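Probable arabinosyltransferase B (Mycobacterium tuberculosis H37Rv, PDB 7BVF) transfers arabinose residues to build the arabinan of cell-wall arabinogalactan, working in the cell membrane, and binds the antitubercular drug ethambutol. Local coordinates at residues Phe287-Val292 with Val717-Met722; Asn296-Gly301 with Gly645-Ser650. All coordinates share one frame; numbering follows the deposited sequence.

Interaction 1: Phe287-Val292 with Val717-Met722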
loop_
_atom_site.group_PDB
_atom_site.type_symbol
_atom_site.label_atom_id
_atom_site.label_comp_id
_atom_site.label_asym_id
_atom_site.label_seq_id
_atom_site.Cartn_x
_atom_site.Cartn_y
_atom_site.Cartn_z
ATOM N N PHE A 287 -1.672 -4.128 37.528
ATOM C CA PHE A 287 -2.630 -4.997 36.851
ATOM C C PHE A 287 -4.053 -4.688 37.299
ATOM O O PHE A 287 -4.965 -4.582 36.469
ATOM C CB PHE A 287 -2.296 -6.466 37.115
ATOM C CG PHE A 287 -1.459 -7.097 36.044
ATOM C CD1 PHE A 287 -2.013 -7.441 34.831
ATOM C CD2 PHE A 287 -0.118 -7.340 36.249
ATOM C CE1 PHE A 287 -1.243 -8.012 33.847
ATOM C CE2 PHE A 287 0.653 -7.911 35.264
ATOM C CZ PHE A 287 0.090 -8.247 34.064
ATOM N N LEU A 288 -4.256 -4.530 38.608
ATOM C CA LEU A 288 -5.599 -4.278 39.117
ATOM C C LEU A 288 -6.127 -2.918 38.687
ATOM O O LEU A 288 -7.338 -2.758 38.512
ATOM C CB LEU A 288 -5.616 -4.391 40.638
ATOM C CG LEU A 288 -5.387 -5.787 41.210
ATOM C CD1 LEU A 288 -5.672 -5.800 42.697
ATOM C CD2 LEU A 288 -6.245 -6.807 40.493
ATOM N N LEU A 289 -5.252 -1.929 38.517
ATOM C CA LEU A 289 -5.709 -0.616 38.075
ATOM C C LEU A 289 -6.093 -0.636 36.603
ATOM O O LEU A 289 -7.128 -0.078 36.215
ATOM C CB LEU A 289 -4.619 0.419 38.335
ATOM C CG LEU A 289 -4.907 1.882 38.018
ATOM C CD1 LEU A 289 -5.870 2.468 39.028
ATOM C CD2 LEU A 289 -3.611 2.658 38.005
ATOM N N TRP A 290 -5.271 -1.269 35.768
ATOM C CA TRP A 290 -5.557 -1.353 34.346
ATOM C C TRP A 290 -6.759 -2.230 34.048
ATOM O O TRP A 290 -7.396 -2.048 33.008
ATOM C CB TRP A 290 -4.338 -1.881 33.598
ATOM C CG TRP A 290 -4.403 -1.682 32.126
ATOM C CD1 TRP A 290 -4.625 -2.635 31.184
ATOM C CD2 TRP A 290 -4.238 -0.451 31.420
ATOM N NE1 TRP A 290 -4.611 -2.076 29.933
ATOM C CE2 TRP A 290 -4.374 -0.733 30.052
ATOM C CE3 TRP A 290 -3.988 0.865 31.813
ATOM C CZ2 TRP A 290 -4.271 0.246 29.078
ATOM C CZ3 TRP A 290 -3.887 1.831 30.846
ATOM C CH2 TRP A 290 -4.028 1.520 29.494
ATOM N N HIS A 291 -7.083 -3.183 34.919
ATOM C CA HIS A 291 -8.287 -3.972 34.688
ATOM C C HIS A 291 -9.544 -3.119 34.779
ATOM O O HIS A 291 -10.558 -3.448 34.157
ATOM C CB HIS A 291 -8.364 -5.129 35.680
ATOM C CG HIS A 291 -9.481 -6.086 35.407
ATOM N ND1 HIS A 291 -10.573 -6.212 36.237
ATOM C CD2 HIS A 291 -9.674 -6.966 34.397
ATOM C CE1 HIS A 291 -11.390 -7.128 35.751
ATOM N NE2 HIS A 291 -10.869 -7.600 34.635
ATOM N N VAL A 292 -9.502 -2.025 35.529
ATOM C CA VAL A 292 -10.675 -1.190 35.760
ATOM C C VAL A 292 -10.691 0.030 34.849
ATOM O O VAL A 292 -11.694 0.306 34.195
ATOM C CB VAL A 292 -10.755 -0.779 37.246
ATOM C CG1 VAL A 292 -12.054 -0.053 37.516
ATOM C CG2 VAL A 292 -10.634 -1.994 38.136
ATOM N N VAL A 717 3.148 6.937 30.936
ATOM C CA VAL A 717 2.414 7.610 29.864
ATOM C C VAL A 717 1.103 6.888 29.571
ATOM O O VAL A 717 0.050 7.519 29.401
ATOM C CB VAL A 717 3.295 7.719 28.606
ATOM C CG1 VAL A 717 2.443 7.984 27.382
ATOM C CG2 VAL A 717 4.330 8.811 28.780
ATOM N N PHE A 718 1.145 5.552 29.512
ATOM C CA PHE A 718 -0.068 4.783 29.239
ATOM C C PHE A 718 -1.125 5.012 30.309
ATOM O O PHE A 718 -2.311 5.156 29.997
ATOM C CB PHE A 718 0.241 3.289 29.150
ATOM C CG PHE A 718 1.044 2.894 27.951
ATOM C CD1 PHE A 718 1.412 3.824 26.998
ATOM C CD2 PHE A 718 1.432 1.581 27.781
ATOM C CE1 PHE A 718 2.154 3.449 25.905
ATOM C CE2 PHE A 718 2.172 1.203 26.692
ATOM C CZ PHE A 718 2.536 2.137 25.754
ATOM N N VAL A 719 -0.720 5.031 31.578
ATOM C CA VAL A 719 -1.693 5.220 32.651
ATOM C C VAL A 719 -2.231 6.648 32.647
ATOM O O VAL A 719 -3.426 6.880 32.889
ATOM C CB VAL A 719 -1.067 4.851 34.007
ATOM C CG1 VAL A 719 -1.991 5.234 35.142
ATOM C CG2 VAL A 719 -0.762 3.370 34.054
ATOM N N ALA A 720 -1.366 7.626 32.370
ATOM C CA ALA A 720 -1.806 9.014 32.335
ATOM C C ALA A 720 -2.803 9.258 31.216
ATOM O O ALA A 720 -3.708 10.082 31.370
ATOM C CB ALA A 720 -0.606 9.943 32.182
ATOM N N SER A 721 -2.665 8.554 30.092
ATOM C CA SER A 721 -3.639 8.695 29.012
ATOM C C SER A 721 -5.052 8.390 29.495
ATOM O O SER A 721 -5.970 9.202 29.326
ATOM C CB SER A 721 -3.266 7.784 27.846
ATOM O OG SER A 721 -2.102 8.250 27.198
ATOM N N MET A 722 -5.246 7.227 30.118
ATOM C CA MET A 722 -6.585 6.839 30.549
ATOM C C MET A 722 -7.066 7.687 31.719
ATOM O O MET A 722 -8.261 7.989 31.816
ATOM C CB MET A 722 -6.615 5.359 30.912
ATOM C CG MET A 722 -5.948 4.459 29.895
ATOM S SD MET A 722 -6.290 4.885 28.180
ATOM C CE MET A 722 -7.937 4.238 27.977
#

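Interaction 2: Asn296-Gly301 with Gly645-Ser650. With 95E (Ethambutol), chain E.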
loop_
_atom_site.group_PDB
_atom_site.type_symbol
_atom_site.label_atom_id
_atom_site.label_comp_id
_atom_site.label_asym_id
_atom_site.label_seq_id
_atom_site.Cartn_x
_atom_site.Cartn_y
_atom_site.Cartn_z
ATOM N N ASN A 296 -9.485 -1.622 26.001
ATOM C CA ASN A 296 -9.847 -2.973 25.597
ATOM C C ASN A 296 -9.365 -3.220 24.174
ATOM O O ASN A 296 -8.827 -2.329 23.510
ATOM C CB ASN A 296 -11.358 -3.197 25.704
ATOM C CG ASN A 296 -11.888 -2.902 27.081
ATOM O OD1 ASN A 296 -12.976 -2.356 27.236
ATOM N ND2 ASN A 296 -11.119 -3.258 28.094
ATOM N N SER A 297 -9.565 -4.446 23.702
ATOM C CA SER A 297 -9.154 -4.838 22.367
ATOM C C SER A 297 -10.231 -4.472 21.351
ATOM O O SER A 297 -11.242 -3.844 21.672
ATOM C CB SER A 297 -8.849 -6.333 22.321
ATOM O OG SER A 297 -8.064 -6.727 23.432
ATOM N N SER A 298 -10.009 -4.869 20.102
ATOM C CA SER A 298 -10.996 -4.656 19.053
ATOM C C SER A 298 -11.985 -5.804 18.941
ATOM O O SER A 298 -13.163 -5.571 18.644
ATOM C CB SER A 298 -10.299 -4.455 17.708
ATOM O OG SER A 298 -9.311 -5.447 17.504
ATOM N N ASP A 299 -11.510 -7.024 19.218
ATOM C CA ASP A 299 -12.337 -8.256 19.091
ATOM C C ASP A 299 -13.065 -8.598 20.398
ATOM O O ASP A 299 -13.095 -9.794 20.750
ATOM C CB ASP A 299 -11.497 -9.437 18.595
ATOM C CG ASP A 299 -10.793 -9.165 17.277
ATOM O OD1 ASP A 299 -9.878 -8.318 17.265
ATOM O OD2 ASP A 299 -11.166 -9.802 16.271
ATOM N N ASP A 300 -13.628 -7.600 21.087
ATOM C CA ASP A 300 -14.393 -7.859 22.298
ATOM C C ASP A 300 -15.879 -7.992 22.024
ATOM O O ASP A 300 -16.509 -8.946 22.491
ATOM C CB ASP A 300 -14.172 -6.741 23.317
ATOM C CG ASP A 300 -12.770 -6.724 23.860
ATOM O OD1 ASP A 300 -12.555 -6.106 24.922
ATOM O OD2 ASP A 300 -11.882 -7.328 23.226
ATOM N N GLY A 301 -16.451 -7.050 21.276
ATOM C CA GLY A 301 -17.829 -7.198 20.853
ATOM C C GLY A 301 -18.028 -8.427 19.992
ATOM O O GLY A 301 -19.064 -9.084 20.065
ATOM N N GLY A 645 -3.601 6.845 19.560
ATOM C CA GLY A 645 -4.970 6.405 19.400
ATOM C C GLY A 645 -5.223 5.030 19.991
ATOM O O GLY A 645 -4.391 4.133 19.898
ATOM N N TRP A 646 -6.388 4.886 20.608
ATOM C CA TRP A 646 -6.908 3.615 21.080
ATOM C C TRP A 646 -8.145 3.247 20.268
ATOM O O TRP A 646 -8.512 3.922 19.306
ATOM C CB TRP A 646 -7.217 3.677 22.576
ATOM C CG TRP A 646 -6.073 4.155 23.411
ATOM C CD1 TRP A 646 -5.723 5.446 23.657
ATOM C CD2 TRP A 646 -5.131 3.344 24.122
ATOM N NE1 TRP A 646 -4.622 5.494 24.471
ATOM C CE2 TRP A 646 -4.237 4.214 24.771
ATOM C CE3 TRP A 646 -4.954 1.966 24.270
ATOM C CZ2 TRP A 646 -3.186 3.753 25.554
ATOM C CZ3 TRP A 646 -3.909 1.512 25.048
ATOM C CH2 TRP A 646 -3.039 2.401 25.680
ATOM N N TRP A 647 -8.792 2.158 20.668
ATOM C CA TRP A 647 -9.887 1.578 19.900
ATOM C C TRP A 647 -11.231 2.243 20.173
ATOM O O TRP A 647 -11.289 3.365 20.679
ATOM C CB TRP A 647 -9.965 0.074 20.150
ATOM C CG TRP A 647 -8.873 -0.662 19.442
ATOM C CD1 TRP A 647 -7.841 -1.342 20.014
ATOM C CD2 TRP A 647 -8.685 -0.765 18.027
ATOM N NE1 TRP A 647 -7.029 -1.875 19.043
ATOM C CE2 TRP A 647 -7.526 -1.533 17.814
ATOM C CE3 TRP A 647 -9.389 -0.288 16.918
ATOM C CZ2 TRP A 647 -7.055 -1.836 16.542
ATOM C CZ3 TRP A 647 -8.918 -0.589 15.656
ATOM C CH2 TRP A 647 -7.763 -1.357 15.477
ATOM N N TYR A 648 -12.309 1.549 19.812
ATOM C CA TYR A 648 -13.653 2.081 19.618
ATOM C C TYR A 648 -14.098 3.118 20.646
ATOM O O TYR A 648 -14.302 4.280 20.288
ATOM C CB TYR A 648 -14.615 0.887 19.595
ATOM C CG TYR A 648 -16.093 1.186 19.629
ATOM C CD1 TYR A 648 -16.666 2.086 18.747
ATOM C CD2 TYR A 648 -16.922 0.533 20.527
ATOM C CE1 TYR A 648 -18.016 2.344 18.779
ATOM C CE2 TYR A 648 -18.267 0.783 20.563
ATOM C CZ TYR A 648 -18.812 1.688 19.688
ATOM O OH TYR A 648 -20.161 1.940 19.721
ATOM N N VAL A 649 -14.220 2.748 21.918
ATOM C CA VAL A 649 -14.670 3.680 22.947
ATOM C C VAL A 649 -13.594 3.936 23.986
ATOM O O VAL A 649 -13.857 4.589 24.999
ATOM C CB VAL A 649 -15.967 3.207 23.621
ATOM C CG1 VAL A 649 -17.150 3.463 22.728
ATOM C CG2 VAL A 649 -15.877 1.740 23.969
ATOM N N SER A 650 -12.389 3.430 23.769
ATOM C CA SER A 650 -11.265 3.708 24.643
ATOM C C SER A 650 -10.558 4.997 24.271
ATOM O O SER A 650 -9.657 5.426 24.993
ATOM C CB SER A 650 -10.278 2.545 24.604
ATOM O OG SER A 650 -10.886 1.353 25.060
HETATM C C2 95E E . -10.293 -8.994 13.866
HETATM O O12 95E E . -12.949 -16.212 15.247
HETATM C C11 95E E . -12.936 -14.944 14.688
HETATM C C10 95E E . -12.069 -14.141 15.605
HETATM C C13 95E E . -12.441 -14.367 17.053
HETATM C C14 95E E . -11.569 -13.336 17.738
HETATM N N9 95E E . -12.181 -12.766 15.239
HETATM C C8 95E E . -12.108 -12.604 13.799
HETATM C C7 95E E . -11.179 -11.446 13.454
HETATM N N6 95E E . -11.957 -10.258 13.160
HETATM C C3 95E E . -11.078 -9.306 12.619
HETATM O O1 95E E . -9.625 -7.781 13.764
HETATM C C4 95E E . -11.985 -8.203 12.122
HETATM C C5 95E E . -11.621 -7.570 10.764
#

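Interaction 1: Phe287-Val292 with Val717-Met722
Trp290 reaches from helix 278-293 to helix 706-727 and meets Met722 and Phe718 there, joining two predicted transmembrane helices of this GT-C-type glycosyltransferase. The helices run in roughly the same direction, their local axes inclined by 36°, and at 11.3 Å apart they stand too far from each other for backbones to touch, so a long, flat side chain suits the place. The far corner of the indole makes the contact: CZ3 and CH2 of Trp290 each lie 3.5 Å from CG of Met722, which comes in obliquely to the ring. The thioether belongs to the same meeting, a Met-aromatic contact in which SD of Met722 sits 5.3 Å from the centroid of the six-membered ring of Trp290, 60° off its normal. The bend at chi2 (-41°) folds the sulfur back instead of extending it, and a further bend at chi3 turns the methyl. Near the plane of the indole, at its edge, the carbonyl O of Phe718 lies 3.8 Å from CZ3 of Trp290. CD2 of Leu289 meets CG1 of Val719 at 4.2 Å, the two branched side chains crossing at about a right angle. Further out, Trp290 NE1 donates a hydrogen bond to the carbonyl of Met396, which satisfies the indole's polar atom and ties the ring to the loop that follows helix 381-395. On the other helix, Ser721 OG is bonded to Asn644 and also gives its proton back to the preceding turn. Val717 O therefore accepts from Ser721 N and, from the opposite face of its carbonyl plane, from Ser721 OG at 3.2 Å.

Interaction 2: Asn296-Gly301 with Gly645-Ser650
Asn296 and Ser298 bring their backbone past the 645-650 loop at two points, CA of Asn296 lying 6.9 Å from CA of Ser650 and CA of Ser298 6.4 Å from CA of Trp647, while the chain turns into helix 300-308. The main side-chain meeting is a CH-pi contact: CB of Ser298 stands over one face of Trp647, 4.1 Å from the centroid of its six-membered ring and only 14° off the ring normal. A serine is small enough to rest its methylene on the indole and still use its hydroxyl elsewhere. With chi1 at 47°, OG of Ser298 is set between the backbone N and the carbonyl carbon, and it donates to OD1 of Asp299 at 2.9 Å, meeting the carboxylate on its anti side and out of its plane. At the edge of the indole, near its plane, the carbonyl O of Asn296 is 3.8 Å from CD1 of Trp647. A weak hydrogen bond from N of Asn296 to OG of Ser650, 3.4 Å long, is the polar link between the segments; the same hydroxyl is also weakly bonded to Asn735. Trp647 packs against Arg539 of helix 537-559 as well, and Ser298 against His594. Asp299 carries the contact onward to the ligand, together with Tyr302, Glu327, His594 and others. Its carboxylate faces the ethambutol molecule, and a hydrogen bond from N9 to OD2 is possible but doubtful, since OD2 lies too close to the ligand in the model. Segment 296-301, packed on Trp647 through Ser298, thus contributes Asp299 to the ethambutol pocket of this arabinosyltransferase.

In the fold
The same chain region serves both contacts: helix 278-293 ends just before segment 296-301, and interaction 2 is nested within the sequence loop that interaction 1 closes. Their centres are 14 Å apart, and they touch. Trp646, the neighbour of Trp647 in segment 645-650, packs on Trp290 and on the sulfur of Met722, while the methionine methyl reaches the carbonyl of Ser650. Interaction 1 is a buried, helix-to-helix and mostly apolar contact. Interaction 2 lies between loops, is a surface contact of mostly partly exposed residues, and mixes aromatic packing with a single weak hydrogen bond. Each relies on an indole, bridging at its corner in the first and offering a face in the second, nearer the ethambutol site.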